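Local coordinates for putative cell invasion protein with MAC/Perforin domain (Bacteroides thetaiotaomicron VPI-5482, PDB 3KK7) that is of unknown function but carries a membrane-attack complex/perforin (MACPF) domain, the fold of many pore-forming proteins, at residues Ser107-Asp112 against Ser238-Met243; Gly160-Glu165 against Ala249-Lys254; Ser154-His159 against Tyr227-Asn232. All blocks are in the same frame, centred on the assembly; numbering follows the deposited sequence.

Contact 1: residues Ser107-Asp112 against Ser238-Met243; sequences SYSDFD and SKEKDM
Glu-240 reaches from helix 236-249 to the chain just past the end of strand 93-108 and takes the backbone N-H of Ser-109. The bond from Ser-109 N to Glu-240 OE2 is 3.0 Å long and fairly straight, 161° at the hydrogen. It arrives on the anti side of OE2, 22° out of the carboxylate plane. The chain of Glu-240 is extended beyond CG (chi2 172°), which carries the acid past Ser-107 O to the turn. Its other oxygen, OE1, forms salt bridges with Arg-113 and Lys-116. Cutting this side chain back to alanine would probably leave Arg-113 and Lys-116 without the acid they share and Ser-109 N without its acceptor.

The tight part lies around Ser-107, which points at the helix. Ser-107 OG lies 3.1 Å from CG of Met-243, modelled as selenomethionine, and is hydrogen-bonded to Asp-244. Ser-109 marks the edge of the packing. Its OG lies 3.4 Å from Lys-239 CE and bonds to Phe-236 O. Lys-239 bends at chi3 and carries NZ on to the backbone oxygens of Val-157 and Glu-155. Beyond Ser-109 the chain leaves the helix. Asp-110 is partly exposed, and the more exposed Asp-112 pairs with Lys-136.

The selenium end of Met-243 leads away from Ser-107 toward the sheet. The residue packs there on Val-158 of strand 157-173 and on Phe-288 and Leu-291 of strand 288-298. Tyr-108 points the other way, to helix 133-146. The strand end thus lies between two helices, one on each face of the sheet.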
loop_
_atom_site.group_PDB
_atom_site.type_symbol
_atom_site.label_atom_id
_atom_site.label_comp_id
_atom_site.label_asym_id
_atom_site.label_seq_id
_atom_site.Cartn_x
_atom_site.Cartn_y
_atom_site.Cartn_z
ATOM N N SER A 107 1.391 1.456 -27.091
ATOM C CA SER A 107 1.228 0.140 -27.659
ATOM C C SER A 107 2.125 -0.826 -26.909
ATOM O O SER A 107 3.275 -0.498 -26.610
ATOM C CB SER A 107 1.655 0.147 -29.100
ATOM O OG SER A 107 0.929 1.099 -29.834
ATOM N N TYR A 108 1.610 -2.029 -26.650
ATOM C CA TYR A 108 2.324 -3.024 -25.876
ATOM C C TYR A 108 1.917 -4.441 -26.256
ATOM O O TYR A 108 0.740 -4.793 -26.247
ATOM C CB TYR A 108 2.165 -2.753 -24.365
ATOM C CG TYR A 108 0.750 -2.692 -23.788
ATOM C CD1 TYR A 108 -0.082 -1.588 -24.006
ATOM C CD2 TYR A 108 0.268 -3.722 -22.967
ATOM C CE1 TYR A 108 -1.393 -1.531 -23.455
ATOM C CE2 TYR A 108 -1.016 -3.680 -22.402
ATOM C CZ TYR A 108 -1.845 -2.590 -22.646
ATOM O OH TYR A 108 -3.100 -2.565 -22.072
ATOM N N SER A 109 2.928 -5.236 -26.595
ATOM C CA SER A 109 2.770 -6.638 -26.997
ATOM C C SER A 109 2.563 -7.578 -25.846
ATOM O O SER A 109 2.280 -8.759 -26.061
ATOM C CB SER A 109 4.019 -7.128 -27.727
ATOM O OG SER A 109 4.127 -6.508 -28.989
ATOM N N ASP A 110 2.765 -7.103 -24.630
ATOM C CA ASP A 110 2.563 -7.963 -23.477
ATOM C C ASP A 110 2.572 -7.105 -22.230
ATOM O O ASP A 110 2.829 -5.887 -22.308
ATOM C CB ASP A 110 3.600 -9.116 -23.412
ATOM C CG ASP A 110 4.997 -8.649 -23.036
ATOM O OD1 ASP A 110 5.154 -7.762 -22.174
ATOM O OD2 ASP A 110 5.963 -9.194 -23.603
ATOM N N PHE A 111 2.316 -7.736 -21.089
ATOM C CA PHE A 111 2.057 -6.988 -19.876
ATOM C C PHE A 111 3.311 -6.496 -19.181
ATOM O O PHE A 111 3.218 -5.624 -18.346
ATOM C CB PHE A 111 1.044 -7.734 -19.005
ATOM C CG PHE A 111 -0.277 -7.866 -19.700
ATOM C CD1 PHE A 111 -1.137 -6.775 -19.793
ATOM C CD2 PHE A 111 -0.601 -9.010 -20.395
ATOM C CE1 PHE A 111 -2.351 -6.870 -20.518
ATOM C CE2 PHE A 111 -1.786 -9.105 -21.127
ATOM C CZ PHE A 111 -2.655 -8.040 -21.192
ATOM N N ASP A 112 4.487 -6.962 -19.571
ATOM C CA ASP A 112 5.706 -6.313 -19.109
ATOM C C ASP A 112 5.963 -5.083 -19.943
ATOM O O ASP A 112 6.342 -4.024 -19.420
ATOM C CB ASP A 112 6.898 -7.255 -19.159
ATOM C CG ASP A 112 6.852 -8.283 -18.067
ATOM O OD1 ASP A 112 6.179 -8.046 -17.030
ATOM O OD2 ASP A 112 7.516 -9.325 -18.232
ATOM N N SER A 238 7.650 -4.791 -33.955
ATOM C CA SER A 238 6.858 -4.608 -35.167
ATOM C C SER A 238 5.347 -4.430 -34.861
ATOM O O SER A 238 4.694 -3.557 -35.418
ATOM C CB SER A 238 7.085 -5.783 -36.119
ATOM O OG SER A 238 8.476 -5.988 -36.350
ATOM N N LYS A 239 4.809 -5.260 -33.969
ATOM C CA LYS A 239 3.398 -5.181 -33.617
ATOM C C LYS A 239 3.113 -3.845 -32.947
ATOM O O LYS A 239 2.100 -3.229 -33.216
ATOM C CB LYS A 239 2.971 -6.331 -32.706
ATOM C CG LYS A 239 3.093 -7.734 -33.311
ATOM C CD LYS A 239 2.448 -8.832 -32.414
ATOM C CE LYS A 239 3.148 -9.042 -31.034
ATOM N NZ LYS A 239 2.578 -10.175 -30.184
ATOM N N GLU A 240 4.032 -3.392 -32.101
ATOM C CA GLU A 240 3.871 -2.099 -31.406
ATOM C C GLU A 240 3.866 -0.919 -32.393
ATOM O O GLU A 240 3.045 -0.021 -32.243
ATOM C CB GLU A 240 4.894 -1.943 -30.270
ATOM C CG GLU A 240 4.520 -2.851 -29.061
ATOM C CD GLU A 240 5.565 -2.922 -27.969
ATOM O OE1 GLU A 240 6.421 -2.045 -27.931
ATOM O OE2 GLU A 240 5.540 -3.858 -27.144
ATOM N N LYS A 241 4.724 -0.959 -33.424
ATOM C CA LYS A 241 4.729 0.072 -34.455
ATOM C C LYS A 241 3.415 -0.014 -35.245
ATOM O O LYS A 241 2.823 1.020 -35.571
ATOM C CB LYS A 241 5.964 -0.031 -35.371
ATOM C CG LYS A 241 6.205 1.186 -36.295
ATOM N N ASP A 242 2.926 -1.223 -35.509
ATOM C CA ASP A 242 1.629 -1.349 -36.167
ATOM C C ASP A 242 0.513 -0.733 -35.315
ATOM O O ASP A 242 -0.343 -0.014 -35.803
ATOM C CB ASP A 242 1.302 -2.805 -36.504
ATOM C CG ASP A 242 2.190 -3.377 -37.624
ATOM O OD1 ASP A 242 2.914 -2.605 -38.284
ATOM O OD2 ASP A 242 2.163 -4.606 -37.855
HETATM N N MSE A 243 0.539 -0.983 -34.022
HETATM C CA MSE A 243 -0.504 -0.448 -33.138
HETATM C C MSE A 243 -0.353 1.081 -33.002
HETATM O O MSE A 243 -1.351 1.820 -33.092
HETATM C CB MSE A 243 -0.463 -1.172 -31.787
HETATM C CG MSE A 243 -1.438 -0.633 -30.736
HETATM SE SE MSE A 243 -3.304 -0.931 -31.145
HETATM C CE MSE A 243 -3.343 -2.883 -30.919
#

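Contact 2: residues Gly160-Glu165 against Ala249-Lys254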
loop_
_atom_site.group_PDB
_atom_site.type_symbol
_atom_site.label_atom_id
_atom_site.label_comp_id
_atom_site.label_asym_id
_atom_site.label_seq_id
_atom_site.Cartn_x
_atom_site.Cartn_y
_atom_site.Cartn_z
ATOM N N GLY A 160 -3.255 -1.760 -27.026
ATOM C CA GLY A 160 -3.151 -0.305 -27.223
ATOM C C GLY A 160 -3.939 0.447 -26.166
ATOM O O GLY A 160 -4.923 -0.061 -25.662
ATOM N N GLU A 161 -3.467 1.641 -25.812
ATOM C CA GLU A 161 -4.205 2.551 -24.931
ATOM C C GLU A 161 -4.085 3.962 -25.467
ATOM O O GLU A 161 -3.023 4.355 -25.962
ATOM C CB GLU A 161 -3.700 2.486 -23.497
ATOM C CG GLU A 161 -4.535 3.316 -22.520
ATOM C CD GLU A 161 -3.982 3.350 -21.116
ATOM O OE1 GLU A 161 -3.021 2.631 -20.821
ATOM O OE2 GLU A 161 -4.514 4.105 -20.298
ATOM N N LEU A 162 -5.179 4.710 -25.416
ATOM C CA LEU A 162 -5.169 6.118 -25.828
ATOM C C LEU A 162 -5.683 6.934 -24.666
ATOM O O LEU A 162 -6.554 6.464 -23.925
ATOM C CB LEU A 162 -6.037 6.347 -27.086
ATOM C CG LEU A 162 -6.258 7.746 -27.685
ATOM C CD1 LEU A 162 -4.950 8.400 -28.115
ATOM C CD2 LEU A 162 -7.236 7.722 -28.896
ATOM N N SER A 163 -5.132 8.136 -24.495
ATOM C CA SER A 163 -5.642 9.076 -23.514
ATOM C C SER A 163 -5.831 10.452 -24.123
ATOM O O SER A 163 -4.941 10.990 -24.785
ATOM C CB SER A 163 -4.736 9.161 -22.297
ATOM O OG SER A 163 -5.419 9.798 -21.231
ATOM N N ILE A 164 -7.011 11.008 -23.910
ATOM C CA ILE A 164 -7.378 12.303 -24.452
ATOM C C ILE A 164 -7.845 13.074 -23.247
ATOM O O ILE A 164 -8.839 12.684 -22.626
ATOM C CB ILE A 164 -8.516 12.163 -25.491
ATOM C CG1 ILE A 164 -8.031 11.302 -26.656
ATOM C CG2 ILE A 164 -9.010 13.530 -25.978
ATOM C CD1 ILE A 164 -9.003 11.174 -27.782
ATOM N N GLU A 165 -7.127 14.141 -22.911
ATOM C CA GLU A 165 -7.350 14.865 -21.654
ATOM C C GLU A 165 -7.488 16.366 -21.854
ATOM O O GLU A 165 -6.639 17.013 -22.499
ATOM C CB GLU A 165 -6.182 14.619 -20.690
ATOM C CG GLU A 165 -5.956 13.172 -20.432
ATOM C CD GLU A 165 -4.911 12.864 -19.378
ATOM O OE1 GLU A 165 -3.954 13.653 -19.151
ATOM O OE2 GLU A 165 -5.059 11.783 -18.794
ATOM N N ALA A 249 -4.268 6.583 -36.388
ATOM C CA ALA A 249 -5.216 6.766 -37.488
ATOM C C ALA A 249 -6.672 6.590 -37.051
ATOM O O ALA A 249 -7.581 6.705 -37.878
ATOM C CB ALA A 249 -4.911 5.803 -38.633
ATOM N N SER A 250 -6.897 6.343 -35.761
ATOM C CA SER A 250 -8.204 5.889 -35.282
ATOM C C SER A 250 -8.963 6.861 -34.422
ATOM O O SER A 250 -9.947 6.477 -33.793
ATOM C CB SER A 250 -8.041 4.583 -34.511
ATOM O OG SER A 250 -7.708 3.560 -35.423
ATOM N N TYR A 251 -8.527 8.115 -34.378
ATOM C CA TYR A 251 -9.314 9.120 -33.699
ATOM C C TYR A 251 -9.080 10.446 -34.358
ATOM O O TYR A 251 -8.153 10.594 -35.119
ATOM C CB TYR A 251 -8.995 9.142 -32.207
ATOM C CG TYR A 251 -7.734 9.847 -31.874
ATOM C CD1 TYR A 251 -6.519 9.178 -31.911
ATOM C CD2 TYR A 251 -7.743 11.196 -31.526
ATOM C CE1 TYR A 251 -5.333 9.821 -31.614
ATOM C CE2 TYR A 251 -6.551 11.862 -31.229
ATOM C CZ TYR A 251 -5.348 11.164 -31.278
ATOM O OH TYR A 251 -4.171 11.802 -30.982
ATOM N N GLU A 252 -9.945 11.407 -34.085
ATOM C CA GLU A 252 -9.777 12.725 -34.631
ATOM C C GLU A 252 -10.098 13.786 -33.586
ATOM O O GLU A 252 -11.171 13.785 -32.998
ATOM C CB GLU A 252 -10.655 12.904 -35.867
ATOM C CG GLU A 252 -10.105 13.944 -36.816
ATOM C CD GLU A 252 -11.031 14.236 -37.975
ATOM O OE1 GLU A 252 -12.131 14.776 -37.724
ATOM O OE2 GLU A 252 -10.655 13.934 -39.126
ATOM N N TRP A 253 -9.144 14.675 -33.348
ATOM C CA TRP A 253 -9.374 15.857 -32.534
ATOM C C TRP A 253 -9.079 17.079 -33.418
ATOM O O TRP A 253 -7.920 17.451 -33.592
ATOM C CB TRP A 253 -8.496 15.828 -31.274
ATOM C CG TRP A 253 -8.972 16.724 -30.153
ATOM C CD1 TRP A 253 -9.944 17.687 -30.218
ATOM C CD2 TRP A 253 -8.459 16.775 -28.813
ATOM N NE1 TRP A 253 -10.083 18.307 -28.999
ATOM C CE2 TRP A 253 -9.189 17.768 -28.121
ATOM C CE3 TRP A 253 -7.472 16.064 -28.125
ATOM C CZ2 TRP A 253 -8.959 18.075 -26.788
ATOM C CZ3 TRP A 253 -7.243 16.369 -26.794
ATOM C CH2 TRP A 253 -7.991 17.365 -26.137
ATOM N N LYS A 254 -10.124 17.653 -34.024
ATOM C CA LYS A 254 -9.993 18.895 -34.805
ATOM C C LYS A 254 -10.033 20.088 -33.872
ATOM O O LYS A 254 -10.922 20.159 -33.027
ATOM C CB LYS A 254 -11.149 19.085 -35.774
ATOM C CG LYS A 254 -11.235 18.115 -36.924
ATOM C CD LYS A 254 -11.988 18.766 -38.115
ATOM C CE LYS A 254 -12.897 17.787 -38.819
ATOM N NZ LYS A 254 -14.101 17.530 -37.979
#
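Ile-164 and Leu-162 project from strand 157-173 and fit against Tyr-251 and Trp-253 of the short strand 251-254. Both aliphatic chains come from the same side of the Tyr-251 ring, Leu-162 toward its CD1 flank and Ile-164 toward CD2. Leu-162 forks there, with CD2 3.4 Å from Tyr-251 CD1 and its other methyl, CD1, 3.8 Å from Tyr-251 CE1. Ile-164 CD1 lies 4.0 Å from Tyr-251 CD2. The phenol ring thus rests obliquely across the ends of both aliphatic chains.

Ile-164 in turn sits in the corner between the two aromatic side chains. Its long branch goes to Tyr-251. Its CG2 methyl meets the six-membered ring of Trp-253, 3.4 Å from CZ3. CG2 lies anti to the backbone N (CG1 at chi1 -62°), which spreads the two branches toward different rings. Past Ile-164, the backbone oxygen of Glu-165 lies at the edge of the indole, near its plane, 3.9 Å from Trp-253 CH2.

The strands run nearly parallel, at 18°, with axes 10.5 Å apart. They are layers of different sheets and not paired neighbours. Leu-272 of strand 271-274 packs on both Ile-164 and Trp-253, and Thr-103 of strand 93-108 touches both aromatic residues.

No hydrogen bond or salt bridge joins the two segments. The contact is apolar, so its hold probably rests on the fit of branched carbons against rings and on partial removal of the rings from water.

Contact 3: residues Ser154-His159 against Tyr227-Asn232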
loop_
_atom_site.group_PDB
_atom_site.type_symbol
_atom_site.label_atom_id
_atom_site.label_comp_id
_atom_site.label_asym_id
_atom_site.label_seq_id
_atom_site.Cartn_x
_atom_site.Cartn_y
_atom_site.Cartn_z
ATOM N N SER A 154 -1.578 -15.703 -28.718
ATOM C CA SER A 154 -0.924 -14.563 -28.089
ATOM C C SER A 154 0.266 -13.980 -28.905
ATOM O O SER A 154 0.580 -12.803 -28.776
ATOM C CB SER A 154 -0.469 -14.924 -26.660
ATOM O OG SER A 154 0.711 -15.713 -26.690
ATOM N N GLU A 155 0.924 -14.794 -29.725
ATOM C CA GLU A 155 2.029 -14.318 -30.568
ATOM C C GLU A 155 1.630 -13.194 -31.471
ATOM O O GLU A 155 2.446 -12.337 -31.772
ATOM C CB GLU A 155 2.538 -15.427 -31.464
ATOM C CG GLU A 155 3.270 -16.511 -30.741
ATOM C CD GLU A 155 4.733 -16.514 -31.072
ATOM O OE1 GLU A 155 5.453 -15.660 -30.481
ATOM O OE2 GLU A 155 5.146 -17.369 -31.922
ATOM N N LYS A 156 0.395 -13.228 -31.941
ATOM C CA LYS A 156 -0.118 -12.202 -32.830
ATOM C C LYS A 156 -0.775 -11.024 -32.114
ATOM O O LYS A 156 -1.081 -10.014 -32.740
ATOM C CB LYS A 156 -1.134 -12.819 -33.801
ATOM C CG LYS A 156 -0.605 -14.003 -34.605
ATOM C CD LYS A 156 -1.498 -14.382 -35.776
ATOM C CE LYS A 156 -0.890 -15.565 -36.569
ATOM N NZ LYS A 156 -1.099 -16.860 -35.836
ATOM N N VAL A 157 -0.984 -11.150 -30.817
ATOM C CA VAL A 157 -1.698 -10.155 -30.050
ATOM C C VAL A 157 -0.840 -8.935 -29.729
ATOM O O VAL A 157 0.327 -9.070 -29.354
ATOM C CB VAL A 157 -2.231 -10.787 -28.726
ATOM C CG1 VAL A 157 -2.659 -9.740 -27.722
ATOM C CG2 VAL A 157 -3.372 -11.749 -29.048
ATOM N N VAL A 158 -1.410 -7.747 -29.911
ATOM C CA VAL A 158 -0.820 -6.518 -29.389
ATOM C C VAL A 158 -1.924 -5.643 -28.795
ATOM O O VAL A 158 -3.062 -5.653 -29.279
ATOM C CB VAL A 158 0.037 -5.767 -30.432
ATOM C CG1 VAL A 158 -0.772 -5.350 -31.630
ATOM C CG2 VAL A 158 0.709 -4.575 -29.815
ATOM N N HIS A 159 -1.584 -4.921 -27.724
ATOM C CA HIS A 159 -2.531 -4.054 -27.012
ATOM C C HIS A 159 -2.226 -2.582 -27.195
ATOM O O HIS A 159 -1.095 -2.205 -27.474
ATOM C CB HIS A 159 -2.527 -4.369 -25.534
ATOM C CG HIS A 159 -2.602 -5.827 -25.250
ATOM N ND1 HIS A 159 -3.796 -6.504 -25.192
ATOM C CD2 HIS A 159 -1.630 -6.746 -25.041
ATOM C CE1 HIS A 159 -3.553 -7.786 -24.965
ATOM N NE2 HIS A 159 -2.249 -7.957 -24.868
ATOM N N TYR A 227 -7.476 -3.830 -28.669
ATOM C CA TYR A 227 -7.046 -5.207 -28.753
ATOM C C TYR A 227 -6.964 -5.607 -30.214
ATOM O O TYR A 227 -7.980 -5.713 -30.885
ATOM C CB TYR A 227 -8.004 -6.099 -27.965
ATOM C CG TYR A 227 -7.595 -7.554 -27.953
ATOM C CD1 TYR A 227 -8.011 -8.415 -28.957
ATOM C CD2 TYR A 227 -6.798 -8.086 -26.912
ATOM C CE1 TYR A 227 -7.639 -9.770 -28.941
ATOM C CE2 TYR A 227 -6.430 -9.450 -26.897
ATOM C CZ TYR A 227 -6.862 -10.271 -27.914
ATOM O OH TYR A 227 -6.519 -11.590 -27.930
ATOM N N GLY A 228 -5.736 -5.792 -30.703
ATOM C CA GLY A 228 -5.457 -6.160 -32.103
ATOM C C GLY A 228 -4.800 -7.528 -32.321
ATOM O O GLY A 228 -3.957 -7.986 -31.524
ATOM N N VAL A 229 -5.209 -8.190 -33.412
ATOM C CA VAL A 229 -4.519 -9.386 -33.891
ATOM C C VAL A 229 -3.729 -8.975 -35.138
ATOM O O VAL A 229 -4.309 -8.709 -36.202
ATOM C CB VAL A 229 -5.486 -10.536 -34.172
ATOM C CG1 VAL A 229 -4.766 -11.706 -34.827
ATOM C CG2 VAL A 229 -6.155 -10.960 -32.870
ATOM N N ASP A 230 -2.408 -8.903 -34.991
ATOM C CA ASP A 230 -1.546 -8.484 -36.075
ATOM C C ASP A 230 -1.446 -9.667 -37.037
ATOM O O ASP A 230 -1.090 -10.788 -36.663
ATOM C CB ASP A 230 -0.175 -8.059 -35.544
ATOM C CG ASP A 230 0.610 -7.230 -36.537
ATOM O OD1 ASP A 230 1.009 -7.761 -37.601
ATOM O OD2 ASP A 230 0.848 -6.048 -36.226
ATOM N N THR A 231 -1.804 -9.399 -38.277
ATOM C CA THR A 231 -1.904 -10.411 -39.310
ATOM C C THR A 231 -0.563 -11.070 -39.619
ATOM O O THR A 231 -0.482 -12.306 -39.776
ATOM C CB THR A 231 -2.473 -9.756 -40.583
ATOM O OG1 THR A 231 -3.734 -9.152 -40.251
ATOM C CG2 THR A 231 -2.620 -10.783 -41.769
ATOM N N ASN A 232 0.487 -10.259 -39.679
ATOM C CA ASN A 232 1.763 -10.757 -40.177
ATOM C C ASN A 232 3.011 -10.599 -39.324
ATOM O O ASN A 232 4.026 -11.197 -39.663
ATOM C CB ASN A 232 2.000 -10.204 -41.589
ATOM C CG ASN A 232 1.281 -11.022 -42.658
ATOM O OD1 ASN A 232 0.418 -10.518 -43.360
ATOM N ND2 ASN A 232 1.639 -12.291 -42.775
#
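Val-158 and Gly-228 form the hydrogen-bonded pair of an antiparallel ladder. Gly-228 N gives to Val-158 O at 3.0 Å. Val-158 N gives to Gly-228 O, also at 3.0 Å. Lys-156 O takes the next bond, from Asp-230 N at 2.8 Å. The CA-H of Val-157 also points at Gly-228 O.

Val-157, His-159, Tyr-227 and Val-229 share one face of the sheet. The Tyr-227 ring, swung away from its own backbone N (chi1 -178°), lies beside His-159, the ring planes at 59° and the pair oblique. The phenol reaches on past Val-157, whose CG2 is 3.3 Å from Tyr-227 OH. That hydroxyl is hydrogen-bonded to Asp-152.

Where the strand ends, Asp-230 OD1 accepts from Asn-232 N at 3.3 Å, closing an Asx turn, and also from Ser-233 N. On the far edge of strand 220-230, the backbone of Tyr-227 and Val-229 bonds to strand 288-298. His-159 is joined by backbone bonds to Tyr-108.

Strands 93-108, 157-173, 220-230 and 288-298 thus lie in sequence in one antiparallel sheet, consistent with the central sheet of the MACPF fold.

All three contacts belong to the MACPF region. Contacts 1 and 3 are close neighbours, their centres about 8 Å apart, at one end of the large sheet. Contact 3 is the sheet itself, held by backbone bonds. Contact 1 lays helix 236-249 on it through mostly buried charged and hydroxyl groups. Contact 2 lies farther along strand 157-173, about 20 Å from contact 3 between centres, and is apolar. Its strand 157-173 side is buried, whereas Tyr-251 and Trp-253 are partly exposed. Helix 236-249 and strand 251-254 follow strand 220-230 and precede strand 288-298. This region probably corresponds to TMH2, the second membrane-inserting segment of pore-forming relatives. Contacts 1 and 2 pack it against the sheet.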